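Local coordinates for protein 2,5-dihydroxypyridine 5,6-dioxygenase (Pseudomonas putida KT2440, PDB 7CUP) that catalyses the oxygen-dependent, iron-requiring cleavage of the 2,5-dihydroxypyridine ring between carbons 5 and 6, yielding N-formylmaleamate in aerobic nicotinate degradation, at residues 221-226 / 242-247; 212-217 / 322-327; 100-105 / 121-126; 127-132 / 188-193. All coordinates share one frame; numbering follows the deposited sequence.

Following the chain from the N terminus, interaction 3 (100-105 / 121-126) closes first, round helix 107-114 and across the ends of two adjacent strands of the parallel sheet. Interaction 4 (127-132 / 188-193) then joins helix 126-131 to the end of strand 187-189. The two are in series yet touch: Leu121 pairs through its backbone with Asp188 and Trp190. Interaction 2 (212-217 / 322-327) spans more than a hundred residues, tying strand 215-216 to strand 319-323, and the shorter loop of interaction 1 (221-226 / 242-247) lies wholly within that span. Backbone bonds between Cys223 and both Gly213 and Asp214 join these last two contacts.

Interaction 1 (221-226 / 242-247); sequences NYCRER and GFEAEY
The torsions of Glu244 and Glu225 set up the contact with residues 224-225 and 243. Glu244 has CG anti to its carbonyl carbon and then bends at chi2 (93°), which turns its carboxylate back onto the backbone of 221-226; Glu225 has CG almost eclipsing its own N (chi1 -12°), with the chain extended beyond, so that its carboxylate crosses to the start of helix 243-253. The result is a reciprocal exchange. Glu244 OE1 accepts from Arg224 N at 2.8 Å in a nearly straight bond, the donor lying well above the carboxylate plane, while Glu244 OE2 meets Glu225 N in a weak bond at 3.4 Å. In return, Glu225 OE1 takes the amide of Phe243, just after the N-cap residue Gly242, at 3.1 Å, again from above the plane. A carboxylate at this helix end probably benefits from the helix dipole.

The exchange brings like charges close, Glu225 OE1 lying 3.6 Å from Glu244 OE2. Arg224 of the second subunit forms salt bridges with both glutamates, which would offset the repulsion; the Arg224 of this chain bends away and serves the same pair on the third subunit. The contact thus belongs to a charged network across the interfaces with the second and third subunits. One water spans the gap as well, donating to Arg226 O at 2.9 Å and accepting from Gly242 N.

In the fold, the contact fastens the first turn of helix 243-253 to the loop after strand 221-222, which pairs with strand 215-216; strands 227-232 and 235-240 occupy most of the intervening chain.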
loop_
_atom_site.group_PDB
_atom_site.type_symbol
_atom_site.label_atom_id
_atom_site.label_comp_id
_atom_site.label_asym_id
_atom_site.label_seq_id
_atom_site.Cartn_x
_atom_site.Cartn_y
_atom_site.Cartn_z
ATOM N N ASN A 221 26.257 1.685 -21.568
ATOM C CA ASN A 221 26.378 1.015 -22.888
ATOM C C ASN A 221 27.758 0.407 -22.951
ATOM O O ASN A 221 28.673 1.010 -22.408
ATOM C CB ASN A 221 26.236 1.979 -24.069
ATOM C CG ASN A 221 24.828 2.518 -24.204
ATOM O OD1 ASN A 221 24.612 3.675 -24.604
ATOM N ND2 ASN A 221 23.868 1.668 -23.875
ATOM N N TYR A 222 27.868 -0.759 -23.554
ATOM C CA TYR A 222 29.149 -1.285 -24.074
ATOM C C TYR A 222 29.398 -0.614 -25.428
ATOM O O TYR A 222 28.532 -0.719 -26.303
ATOM C CB TYR A 222 29.084 -2.803 -24.200
ATOM C CG TYR A 222 28.865 -3.531 -22.902
ATOM C CD1 TYR A 222 29.922 -3.844 -22.071
ATOM C CD2 TYR A 222 27.611 -3.991 -22.539
ATOM C CE1 TYR A 222 29.745 -4.597 -20.919
ATOM C CE2 TYR A 222 27.411 -4.723 -21.380
ATOM C CZ TYR A 222 28.480 -5.020 -20.551
ATOM O OH TYR A 222 28.270 -5.729 -19.392
ATOM N N CYS A 223 30.527 0.067 -25.596
ATOM C CA CYS A 223 30.902 0.693 -26.895
ATOM C C CYS A 223 30.918 -0.385 -27.986
ATOM O O CYS A 223 31.504 -1.449 -27.755
ATOM C CB CYS A 223 32.261 1.374 -26.802
ATOM S SG CYS A 223 32.206 2.816 -25.717
ATOM N N ARG A 224 30.298 -0.128 -29.127
ATOM C CA ARG A 224 30.344 -1.068 -30.276
ATOM C C ARG A 224 31.366 -0.562 -31.301
ATOM O O ARG A 224 31.733 -1.335 -32.174
ATOM C CB ARG A 224 28.920 -1.279 -30.808
ATOM C CG ARG A 224 27.990 -1.956 -29.808
ATOM C CD ARG A 224 28.590 -3.247 -29.278
ATOM N NE ARG A 224 28.875 -4.224 -30.350
ATOM C CZ ARG A 224 28.096 -5.259 -30.670
ATOM N NH1 ARG A 224 26.976 -5.493 -30.006
ATOM N NH2 ARG A 224 28.456 -6.090 -31.633
ATOM N N GLU A 225 31.859 0.658 -31.153
ATOM C CA GLU A 225 33.057 1.149 -31.881
ATOM C C GLU A 225 33.877 1.990 -30.908
ATOM O O GLU A 225 33.322 2.506 -29.931
ATOM C CB GLU A 225 32.735 1.997 -33.119
ATOM C CG GLU A 225 31.286 1.966 -33.574
ATOM C CD GLU A 225 30.921 3.068 -34.566
ATOM O OE1 GLU A 225 29.808 3.683 -34.415
ATOM O OE2 GLU A 225 31.752 3.311 -35.493
ATOM N N ARG A 226 35.153 2.159 -31.212
ATOM C CA ARG A 226 36.129 2.888 -30.374
ATOM C C ARG A 226 35.739 4.360 -30.235
ATOM O O ARG A 226 35.176 4.951 -31.163
ATOM C CB ARG A 226 37.518 2.741 -30.996
ATOM C CG ARG A 226 38.013 1.312 -30.972
ATOM C CD ARG A 226 39.459 1.214 -31.389
ATOM N NE ARG A 226 39.952 -0.105 -31.051
ATOM C CZ ARG A 226 41.051 -0.657 -31.552
ATOM N NH1 ARG A 226 41.772 0.007 -32.441
ATOM N NH2 ARG A 226 41.418 -1.868 -31.158
ATOM N N GLY A 242 32.749 7.188 -34.476
ATOM C CA GLY A 242 31.510 7.283 -35.267
ATOM C C GLY A 242 30.351 7.698 -34.384
ATOM O O GLY A 242 30.259 8.887 -34.039
ATOM N N PHE A 243 29.523 6.748 -33.961
ATOM C CA PHE A 243 28.228 7.096 -33.331
ATOM C C PHE A 243 28.438 7.384 -31.838
ATOM O O PHE A 243 27.948 8.413 -31.380
ATOM C CB PHE A 243 27.159 6.031 -33.587
ATOM C CG PHE A 243 25.937 6.260 -32.743
ATOM C CD1 PHE A 243 25.207 7.427 -32.881
ATOM C CD2 PHE A 243 25.602 5.379 -31.733
ATOM C CE1 PHE A 243 24.125 7.669 -32.050
ATOM C CE2 PHE A 243 24.511 5.617 -30.910
ATOM C CZ PHE A 243 23.768 6.757 -31.078
ATOM N N GLU A 244 29.091 6.488 -31.109
ATOM C CA GLU A 244 29.301 6.678 -29.664
ATOM C C GLU A 244 29.912 8.071 -29.452
ATOM O O GLU A 244 29.429 8.777 -28.578
ATOM C CB GLU A 244 30.172 5.585 -29.054
ATOM C CG GLU A 244 29.416 4.311 -28.700
ATOM C CD GLU A 244 29.437 3.270 -29.794
ATOM O OE1 GLU A 244 28.875 2.185 -29.582
ATOM O OE2 GLU A 244 30.025 3.557 -30.858
ATOM N N ALA A 245 30.935 8.437 -30.232
ATOM C CA ALA A 245 31.658 9.724 -30.110
ATOM C C ALA A 245 30.684 10.880 -30.308
ATOM O O ALA A 245 30.686 11.811 -29.527
ATOM C CB ALA A 245 32.790 9.779 -31.104
ATOM N N GLU A 246 29.857 10.840 -31.328
ATOM C CA GLU A 246 28.917 11.960 -31.566
ATOM C C GLU A 246 27.946 12.081 -30.377
ATOM O O GLU A 246 27.618 13.207 -29.973
ATOM C CB GLU A 246 28.117 11.702 -32.835
ATOM C CG GLU A 246 27.202 12.846 -33.201
ATOM C CD GLU A 246 26.386 12.497 -34.422
ATOM O OE1 GLU A 246 25.528 13.284 -34.796
ATOM O OE2 GLU A 246 26.618 11.421 -34.995
ATOM N N TYR A 247 27.467 10.953 -29.861
ATOM C CA TYR A 247 26.524 10.921 -28.714
ATOM C C TYR A 247 27.233 11.501 -27.490
ATOM O O TYR A 247 26.634 12.348 -26.816
ATOM C CB TYR A 247 25.988 9.510 -28.466
ATOM C CG TYR A 247 25.004 9.396 -27.325
ATOM C CD1 TYR A 247 25.434 9.328 -26.014
ATOM C CD2 TYR A 247 23.644 9.326 -27.549
ATOM C CE1 TYR A 247 24.547 9.209 -24.953
ATOM C CE2 TYR A 247 22.746 9.173 -26.502
ATOM C CZ TYR A 247 23.198 9.125 -25.196
ATOM O OH TYR A 247 22.343 9.033 -24.140
HETATM O O HOH W 1 32.553 5.949 -31.837
#

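Interaction 2 (212-217 / 322-327); sequences VGDIIL and PLRNCD
Asp214 and Arg324 form the polar centre of this contact, just before strand 215-216 of a small two-stranded antiparallel sheet (with 221-222) and just after strand 319-323, which is outermost within this chain in a five-stranded antiparallel sheet. The latter strand carries Asp320, one of the iron ligands, and the side chain of Pro322 comes within about 6 Å of that of Asp320.

Charged and hydrogen-bonded pairs come first. Asp214 OD1 accepts from Arg324 N at 3.0 Å and forms a salt bridge with Arg324 NH1 at 3.2 Å. The two nitrogens approach from opposite faces of the carboxylate, whereas the carboxylate oxygen itself sits only 6° out of the guanidinium plane. The groups therefore meet with their planes steeply inclined, 73° apart, an edge of the guanidinium directed at the oxygen. Bends at chi2 and chi3 (62°) fold the arginine back far enough for NH1 to donate to Val212 O as well, at 3.0 Å. The other ends have partners beyond the segments: Asp214 OD2 takes Asp211 N, and Arg324 NH2 pairs with Glu246 of the third subunit, linking this buried aspartate indirectly to the interface.

Water makes a further bridge, donating to both Asp214 OD1 and Pro322 O, the latter at 2.8 Å.

Carbon contacts come last. The methyl CD2 of Leu323 lies against the carboxylate, 3.5 Å from Asp214 OD2; the apolar pair is Ile215 CB with Pro322 CD. Helix 290-294 touches both Ile215 and Pro322 through Ala292. The tightest approach is carbon to carbonyl oxygen, Pro322 CD lying 3.2 Å from Ile215 O.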
loop_
_atom_site.group_PDB
_atom_site.type_symbol
_atom_site.label_atom_id
_atom_site.label_comp_id
_atom_site.label_asym_id
_atom_site.label_seq_id
_atom_site.Cartn_x
_atom_site.Cartn_y
_atom_site.Cartn_z
ATOM N N VAL A 212 35.985 -1.227 -28.171
ATOM C CA VAL A 212 34.745 -2.044 -28.283
ATOM C C VAL A 212 34.657 -2.798 -26.953
ATOM O O VAL A 212 35.690 -3.330 -26.510
ATOM C CB VAL A 212 34.769 -2.988 -29.513
ATOM C CG1 VAL A 212 33.569 -3.929 -29.535
ATOM C CG2 VAL A 212 34.841 -2.222 -30.830
ATOM N N GLY A 213 33.503 -2.738 -26.286
ATOM C CA GLY A 213 33.286 -3.435 -25.005
ATOM C C GLY A 213 33.537 -2.549 -23.796
ATOM O O GLY A 213 33.122 -2.940 -22.692
ATOM N N ASP A 214 34.195 -1.399 -23.948
ATOM C CA ASP A 214 34.430 -0.524 -22.779
ATOM C C ASP A 214 33.137 0.224 -22.479
ATOM O O ASP A 214 32.221 0.184 -23.303
ATOM C CB ASP A 214 35.657 0.359 -22.970
ATOM C CG ASP A 214 36.950 -0.428 -22.828
ATOM O OD1 ASP A 214 36.926 -1.448 -22.113
ATOM O OD2 ASP A 214 37.975 -0.012 -23.425
ATOM N N ILE A 215 33.061 0.880 -21.326
ATOM C CA ILE A 215 31.752 1.341 -20.777
ATOM C C ILE A 215 31.804 2.841 -20.485
ATOM O O ILE A 215 32.828 3.325 -19.970
ATOM C CB ILE A 215 31.396 0.496 -19.534
ATOM C CG1 ILE A 215 31.272 -0.979 -19.916
ATOM C CG2 ILE A 215 30.138 1.014 -18.850
ATOM C CD1 ILE A 215 30.897 -1.900 -18.770
ATOM N N ILE A 216 30.693 3.526 -20.724
ATOM C CA ILE A 216 30.460 4.884 -20.173
ATOM C C ILE A 216 29.293 4.845 -19.187
ATOM O O ILE A 216 28.230 4.362 -19.571
ATOM C CB ILE A 216 30.244 5.922 -21.275
ATOM C CG1 ILE A 216 31.383 5.884 -22.293
ATOM C CG2 ILE A 216 30.097 7.276 -20.617
ATOM C CD1 ILE A 216 31.125 6.708 -23.492
ATOM N N LEU A 217 29.523 5.339 -17.962
ATOM C CA LEU A 217 28.473 5.588 -16.949
ATOM C C LEU A 217 28.256 7.098 -16.870
ATOM O O LEU A 217 29.233 7.829 -16.838
ATOM C CB LEU A 217 28.972 4.992 -15.630
ATOM C CG LEU A 217 29.376 3.521 -15.678
ATOM C CD1 LEU A 217 29.900 3.076 -14.338
ATOM C CD2 LEU A 217 28.207 2.637 -16.091
ATOM N N PRO A 322 35.243 2.922 -17.138
ATOM C CA PRO A 322 36.192 1.825 -16.962
ATOM C C PRO A 322 36.683 1.239 -18.294
ATOM O O PRO A 322 35.897 1.041 -19.187
ATOM C CB PRO A 322 35.400 0.749 -16.209
ATOM C CG PRO A 322 33.933 1.062 -16.497
ATOM C CD PRO A 322 33.849 2.457 -17.067
ATOM N N LEU A 323 37.979 0.944 -18.375
ATOM C CA LEU A 323 38.608 0.315 -19.562
ATOM C C LEU A 323 39.142 -1.054 -19.165
ATOM O O LEU A 323 39.680 -1.185 -18.038
ATOM C CB LEU A 323 39.729 1.220 -20.072
ATOM C CG LEU A 323 39.337 2.662 -20.304
ATOM C CD1 LEU A 323 40.562 3.462 -20.690
ATOM C CD2 LEU A 323 38.253 2.765 -21.372
ATOM N N ARG A 324 38.985 -2.029 -20.062
ATOM C CA ARG A 324 39.522 -3.401 -19.932
ATOM C C ARG A 324 40.912 -3.494 -20.567
ATOM O O ARG A 324 41.233 -2.640 -21.405
ATOM C CB ARG A 324 38.697 -4.384 -20.760
ATOM C CG ARG A 324 37.498 -4.950 -20.041
ATOM C CD ARG A 324 36.355 -5.018 -21.013
ATOM N NE ARG A 324 36.511 -5.862 -22.194
ATOM C CZ ARG A 324 36.602 -5.435 -23.461
ATOM N NH1 ARG A 324 36.662 -4.138 -23.796
ATOM N NH2 ARG A 324 36.649 -6.352 -24.399
ATOM N N ASN A 325 41.650 -4.557 -20.233
ATOM C CA ASN A 325 42.836 -5.040 -21.000
ATOM C C ASN A 325 43.992 -4.055 -20.892
ATOM O O ASN A 325 44.890 -4.142 -21.730
ATOM C CB ASN A 325 42.540 -5.210 -22.491
ATOM C CG ASN A 325 41.379 -6.142 -22.725
ATOM O OD1 ASN A 325 41.184 -7.052 -21.934
ATOM N ND2 ASN A 325 40.601 -5.906 -23.780
ATOM N N CYS A 326 43.987 -3.196 -19.869
ATOM C CA CYS A 326 44.919 -2.055 -19.756
ATOM C C CYS A 326 46.143 -2.516 -18.973
ATOM O O CYS A 326 46.017 -3.434 -18.130
ATOM C CB CYS A 326 44.296 -0.832 -19.090
ATOM S SG CYS A 326 43.252 0.167 -20.187
ATOM N N ASP A 327 47.287 -1.928 -19.308
ATOM C CA ASP A 327 48.509 -1.965 -18.479
ATOM C C ASP A 327 48.510 -0.668 -17.679
ATOM O O ASP A 327 48.359 0.409 -18.285
ATOM C CB ASP A 327 49.759 -2.143 -19.347
ATOM C CG ASP A 327 49.800 -3.411 -20.185
ATOM O OD1 ASP A 327 49.141 -4.406 -19.828
ATOM O OD2 ASP A 327 50.501 -3.386 -21.196
HETATM O O HOH W 2 40.361 -0.921 -23.299
HETATM O O HOH W 3 35.283 -1.705 -19.564
#

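Interaction 3 (100-105 / 121-126); sequences TMMLLH and LAVEPP
The backbones of Thr100 and Val123 come to 5.2 Å between their CA atoms, with no hydrogen bond joining the two segments. Both segments are loops that follow neighbouring parallel strands, 96-99 and 118-121, of a beta-alpha-beta unit whose connecting helix is 107-114. The parent five-stranded sheet has the 2-1-3-4-5 order of flavodoxin-like alpha/beta folds. Because both loops leave the ends of their strands, the contact lies at the C-terminal edge of the sheet.

Met102 carries most of the side-chain packing. Its backbone has positive phi (76°), and the chain then bends at chi2 and chi3 to lie over two residues of the other loop. It crosses Leu121 obliquely: Leu121 CD1 rests against Met102 CA at 3.8 Å, while its other methyl, CD2, approaches SD at 3.9 Å. Leu121 reaches this position because CG stands opposite its backbone N (chi1 176°). Val123 crosses the methionine at about a right angle, and its fork divides the work, CG2 meeting Met102 CG at 4.0 Å and CG1 turning to the Thr100 backbone.

Thr100 makes its contact through carbon. Its hydroxyl is bonded to Leu30 O of the adjacent strand 26-31, and the methyl CG2 is left to approach Ala122 O at 3.8 Å. The turn itself is held by Asp99, whose carboxylate accepts the amides of Met101, Met102 and Leu103.

The packed methionine side chain is also about 8 Å from that of the iron ligand His318, placing this loop pair near the metal site. Closest across the segments, Val123 CG1 lies 3.6 Å from Thr100 C.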
loop_
_atom_site.group_PDB
_atom_site.type_symbol
_atom_site.label_atom_id
_atom_site.label_comp_id
_atom_site.label_asym_id
_atom_site.label_seq_id
_atom_site.Cartn_x
_atom_site.Cartn_y
_atom_site.Cartn_z
ATOM N N THR A 100 20.513 5.653 2.062
ATOM C CA THR A 100 19.709 4.975 1.015
ATOM C C THR A 100 19.136 5.993 0.033
ATOM O O THR A 100 18.243 5.605 -0.737
ATOM C CB THR A 100 18.567 4.171 1.645
ATOM O OG1 THR A 100 17.578 5.046 2.204
ATOM C CG2 THR A 100 19.049 3.248 2.734
ATOM N N MET A 101 19.633 7.232 -0.003
ATOM C CA MET A 101 19.107 8.262 -0.949
ATOM C C MET A 101 20.218 8.862 -1.834
ATOM O O MET A 101 19.845 9.607 -2.764
ATOM C CB MET A 101 18.362 9.387 -0.216
ATOM C CG MET A 101 19.244 10.394 0.466
ATOM S SD MET A 101 18.280 11.787 1.150
ATOM C CE MET A 101 18.220 12.891 -0.243
ATOM N N MET A 102 21.504 8.592 -1.549
ATOM C CA MET A 102 22.664 8.947 -2.415
ATOM C C MET A 102 22.933 10.438 -2.262
ATOM O O MET A 102 22.664 11.180 -3.206
ATOM C CB MET A 102 22.375 8.644 -3.888
ATOM C CG MET A 102 23.194 7.541 -4.467
ATOM S SD MET A 102 24.839 8.104 -4.841
ATOM C CE MET A 102 24.550 8.899 -6.414
ATOM N N LEU A 103 23.366 10.846 -1.076
ATOM C CA LEU A 103 23.891 12.199 -0.812
ATOM C C LEU A 103 25.183 12.303 -1.599
ATOM O O LEU A 103 26.141 11.632 -1.215
ATOM C CB LEU A 103 24.224 12.382 0.671
ATOM C CG LEU A 103 23.079 12.708 1.606
ATOM C CD1 LEU A 103 23.661 12.983 2.976
ATOM C CD2 LEU A 103 22.253 13.888 1.112
ATOM N N LEU A 104 25.208 13.117 -2.637
ATOM C CA LEU A 104 26.432 13.291 -3.443
ATOM C C LEU A 104 27.499 13.959 -2.563
ATOM O O LEU A 104 27.108 14.672 -1.573
ATOM C CB LEU A 104 26.050 14.103 -4.677
ATOM C CG LEU A 104 25.193 13.354 -5.690
ATOM C CD1 LEU A 104 25.122 14.143 -6.988
ATOM C CD2 LEU A 104 25.730 11.946 -5.948
ATOM N N HIS A 105 28.780 13.665 -2.830
ATOM C CA HIS A 105 29.923 14.308 -2.125
ATOM C C HIS A 105 29.669 15.817 -2.166
ATOM O O HIS A 105 29.368 16.317 -3.227
ATOM C CB HIS A 105 31.272 13.870 -2.724
ATOM C CG HIS A 105 31.628 12.440 -2.459
ATOM N ND1 HIS A 105 30.692 11.496 -2.062
ATOM C CD2 HIS A 105 32.800 11.776 -2.577
ATOM C CE1 HIS A 105 31.277 10.321 -1.939
ATOM N NE2 HIS A 105 32.569 10.464 -2.244
ATOM N N LEU A 121 27.053 4.242 2.213
ATOM C CA LEU A 121 26.088 4.336 1.093
ATOM C C LEU A 121 25.629 2.914 0.755
ATOM O O LEU A 121 26.482 1.999 0.740
ATOM C CB LEU A 121 26.738 5.035 -0.099
ATOM C CG LEU A 121 25.851 5.103 -1.336
ATOM C CD1 LEU A 121 24.638 5.981 -1.098
ATOM C CD2 LEU A 121 26.639 5.568 -2.549
ATOM N N ALA A 122 24.315 2.710 0.581
ATOM C CA ALA A 122 23.706 1.386 0.294
ATOM C C ALA A 122 22.455 1.619 -0.563
ATOM O O ALA A 122 21.398 1.871 0.026
ATOM C CB ALA A 122 23.366 0.634 1.574
ATOM N N VAL A 123 22.600 1.597 -1.893
ATOM C CA VAL A 123 21.487 1.986 -2.802
ATOM C C VAL A 123 21.306 0.929 -3.893
ATOM O O VAL A 123 20.207 0.918 -4.506
ATOM C CB VAL A 123 21.697 3.388 -3.389
ATOM C CG1 VAL A 123 21.428 4.446 -2.342
ATOM C CG2 VAL A 123 23.068 3.568 -4.034
ATOM N N GLU A 124 22.308 0.074 -4.108
ATOM C CA GLU A 124 22.217 -0.965 -5.159
ATOM C C GLU A 124 21.179 -1.978 -4.708
ATOM O O GLU A 124 20.893 -2.116 -3.513
ATOM C CB GLU A 124 23.556 -1.650 -5.446
ATOM C CG GLU A 124 24.580 -0.770 -6.122
ATOM C CD GLU A 124 24.263 -0.262 -7.517
ATOM O OE1 GLU A 124 24.875 -0.772 -8.457
ATOM O OE2 GLU A 124 23.500 0.738 -7.634
ATOM N N PRO A 125 20.574 -2.710 -5.669
ATOM C CA PRO A 125 19.580 -3.735 -5.346
ATOM C C PRO A 125 20.107 -4.819 -4.400
ATOM O O PRO A 125 21.283 -5.186 -4.439
ATOM C CB PRO A 125 19.244 -4.370 -6.713
ATOM C CG PRO A 125 19.750 -3.414 -7.771
ATOM C CD PRO A 125 20.849 -2.611 -7.112
ATOM N N PRO A 126 19.251 -5.393 -3.534
ATOM C CA PRO A 126 19.684 -6.413 -2.572
ATOM C C PRO A 126 20.511 -7.554 -3.181
ATOM O O PRO A 126 21.453 -7.996 -2.550
ATOM C CB PRO A 126 18.357 -6.975 -2.031
ATOM C CG PRO A 126 17.380 -5.816 -2.163
ATOM C CD PRO A 126 17.825 -5.042 -3.388
#

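Interaction 4 (127-132 / 188-193); sequences EVLARM and DHWPSG
Leu129 and Trp190 cross at about a right angle, and the indole is gripped in two ways by this one residue. In its own plane, NE1 donates to Leu129 O at 2.9 Å, the oxygen being only 12° out of the ring plane; this carbonyl belongs to the last turn of helix 126-131. Over one face lies the methyl Leu129 CD2, 3.6 Å from the centroid of the five-membered ring and 7° off its normal, a well-centred CH-pi contact. Leu129 CB adds a further touch on CZ2 at 3.7 Å. With one bond in the plane and one methyl over the face, both the tilt and the rotation of the indole are constrained.

Pro191, reached through a cis peptide from Trp190, presents its ring to the same helix end. Met132 CB sits 3.5 Å from Pro191 CB, and the thioether chain, bent at chi3 (-84°), brings CE to Pro191 CG at 3.9 Å. Val128 CG1 reaches that same CG at 4.1 Å. A water links the backbones alongside, donating to Met132 O and accepting from Ser192 N.

Helix 5-18 also covers the tryptophan, through Met11, Phe12 and Val15, while Met290 of helix 290-294 packs on Pro191. The contact closes the last turn of helix 126-131 onto the chain leaving strand 187-189, which within this chain is outermost in the parallel sheet, beside strand 118-121.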
loop_
_atom_site.group_PDB
_atom_site.type_symbol
_atom_site.label_atom_id
_atom_site.label_comp_id
_atom_site.label_asym_id
_atom_site.label_seq_id
_atom_site.Cartn_x
_atom_site.Cartn_y
_atom_site.Cartn_z
ATOM N N GLU A 127 20.175 -8.006 -4.396
ATOM C CA GLU A 127 20.900 -9.135 -5.028
ATOM C C GLU A 127 22.367 -8.720 -5.297
ATOM O O GLU A 127 23.276 -9.581 -5.223
ATOM C CB GLU A 127 20.184 -9.614 -6.295
ATOM C CG GLU A 127 18.798 -10.208 -6.034
ATOM C CD GLU A 127 17.723 -9.279 -5.470
ATOM O OE1 GLU A 127 17.793 -8.044 -5.763
ATOM O OE2 GLU A 127 16.818 -9.785 -4.715
ATOM N N VAL A 128 22.592 -7.472 -5.680
ATOM C CA VAL A 128 23.945 -6.931 -5.967
ATOM C C VAL A 128 24.655 -6.794 -4.621
ATOM O O VAL A 128 25.858 -7.141 -4.548
ATOM C CB VAL A 128 23.834 -5.586 -6.700
ATOM C CG1 VAL A 128 25.184 -4.870 -6.834
ATOM C CG2 VAL A 128 23.180 -5.779 -8.054
ATOM N N LEU A 129 23.933 -6.313 -3.607
ATOM C CA LEU A 129 24.481 -6.188 -2.242
ATOM C C LEU A 129 24.954 -7.569 -1.754
ATOM O O LEU A 129 25.993 -7.609 -1.057
ATOM C CB LEU A 129 23.444 -5.593 -1.288
ATOM C CG LEU A 129 23.034 -4.134 -1.490
ATOM C CD1 LEU A 129 22.123 -3.716 -0.366
ATOM C CD2 LEU A 129 24.234 -3.210 -1.562
ATOM N N ALA A 130 24.235 -8.657 -2.073
ATOM C CA ALA A 130 24.583 -10.033 -1.620
ATOM C C ALA A 130 25.802 -10.536 -2.381
ATOM O O ALA A 130 26.704 -11.119 -1.745
ATOM C CB ALA A 130 23.433 -10.995 -1.764
ATOM N N ARG A 131 25.864 -10.277 -3.685
ATOM C CA ARG A 131 26.944 -10.819 -4.544
ATOM C C ARG A 131 28.284 -10.159 -4.177
ATOM O O ARG A 131 29.288 -10.834 -4.313
ATOM C CB ARG A 131 26.601 -10.608 -6.022
ATOM C CG ARG A 131 27.638 -11.154 -6.997
ATOM C CD ARG A 131 27.109 -11.252 -8.418
ATOM N NE ARG A 131 26.399 -10.071 -8.927
ATOM C CZ ARG A 131 26.976 -8.997 -9.439
ATOM N NH1 ARG A 131 28.295 -8.879 -9.440
ATOM N NH2 ARG A 131 26.229 -8.016 -9.901
ATOM N N MET A 132 28.304 -8.869 -3.795
ATOM C CA MET A 132 29.544 -8.183 -3.348
ATOM C C MET A 132 29.447 -7.829 -1.849
ATOM O O MET A 132 29.886 -6.765 -1.460
ATOM C CB MET A 132 29.824 -6.961 -4.226
ATOM C CG MET A 132 30.132 -7.370 -5.625
ATOM S SD MET A 132 30.315 -6.027 -6.764
ATOM C CE MET A 132 28.604 -5.697 -7.214
ATOM N N ASP A 188 32.127 5.219 2.890
ATOM C CA ASP A 188 32.331 4.056 1.988
ATOM C C ASP A 188 30.980 3.613 1.429
ATOM O O ASP A 188 29.942 4.197 1.810
ATOM C CB ASP A 188 33.097 2.937 2.688
ATOM C CG ASP A 188 33.981 2.101 1.770
ATOM O OD1 ASP A 188 33.562 1.838 0.609
ATOM O OD2 ASP A 188 35.086 1.668 2.238
ATOM N N HIS A 189 31.022 2.688 0.475
ATOM C CA HIS A 189 29.859 2.314 -0.361
ATOM C C HIS A 189 29.799 0.804 -0.388
ATOM O O HIS A 189 30.766 0.202 -0.857
ATOM C CB HIS A 189 30.069 2.871 -1.766
ATOM C CG HIS A 189 28.913 2.684 -2.689
ATOM N ND1 HIS A 189 28.980 3.070 -4.013
ATOM C CD2 HIS A 189 27.700 2.119 -2.515
ATOM C CE1 HIS A 189 27.823 2.799 -4.586
ATOM N NE2 HIS A 189 27.037 2.217 -3.702
ATOM N N TRP A 190 28.749 0.224 0.175
ATOM C CA TRP A 190 28.432 -1.192 -0.054
ATOM C C TRP A 190 27.560 -1.298 -1.304
ATOM O O TRP A 190 26.433 -0.804 -1.263
ATOM C CB TRP A 190 27.740 -1.700 1.190
ATOM C CG TRP A 190 27.172 -3.070 1.044
ATOM C CD1 TRP A 190 27.481 -4.053 0.142
ATOM C CD2 TRP A 190 26.149 -3.585 1.875
ATOM N NE1 TRP A 190 26.715 -5.159 0.390
ATOM C CE2 TRP A 190 25.886 -4.893 1.439
ATOM C CE3 TRP A 190 25.413 -3.030 2.921
ATOM C CZ2 TRP A 190 24.934 -5.694 2.064
ATOM C CZ3 TRP A 190 24.474 -3.823 3.536
ATOM C CH2 TRP A 190 24.257 -5.136 3.122
ATOM N N PRO A 191 28.025 -1.856 -2.457
ATOM C CA PRO A 191 29.314 -2.532 -2.627
ATOM C C PRO A 191 30.406 -1.725 -3.345
ATOM O O PRO A 191 30.081 -0.755 -4.027
ATOM C CB PRO A 191 28.916 -3.637 -3.602
ATOM C CG PRO A 191 27.982 -2.922 -4.562
ATOM C CD PRO A 191 27.301 -1.853 -3.734
ATOM N N SER A 192 31.671 -2.145 -3.209
ATOM C CA SER A 192 32.828 -1.496 -3.876
ATOM C C SER A 192 34.025 -2.450 -3.839
ATOM O O SER A 192 33.823 -3.652 -4.098
ATOM C CB SER A 192 33.105 -0.122 -3.294
ATOM O OG SER A 192 33.382 -0.164 -1.892
ATOM N N GLY A 193 35.234 -1.940 -3.570
ATOM C CA GLY A 193 36.469 -2.729 -3.737
ATOM C C GLY A 193 37.375 -2.137 -4.801
ATOM O O GLY A 193 37.724 -2.866 -5.725
HETATM O O HOH W 4 31.626 -4.633 -1.383
#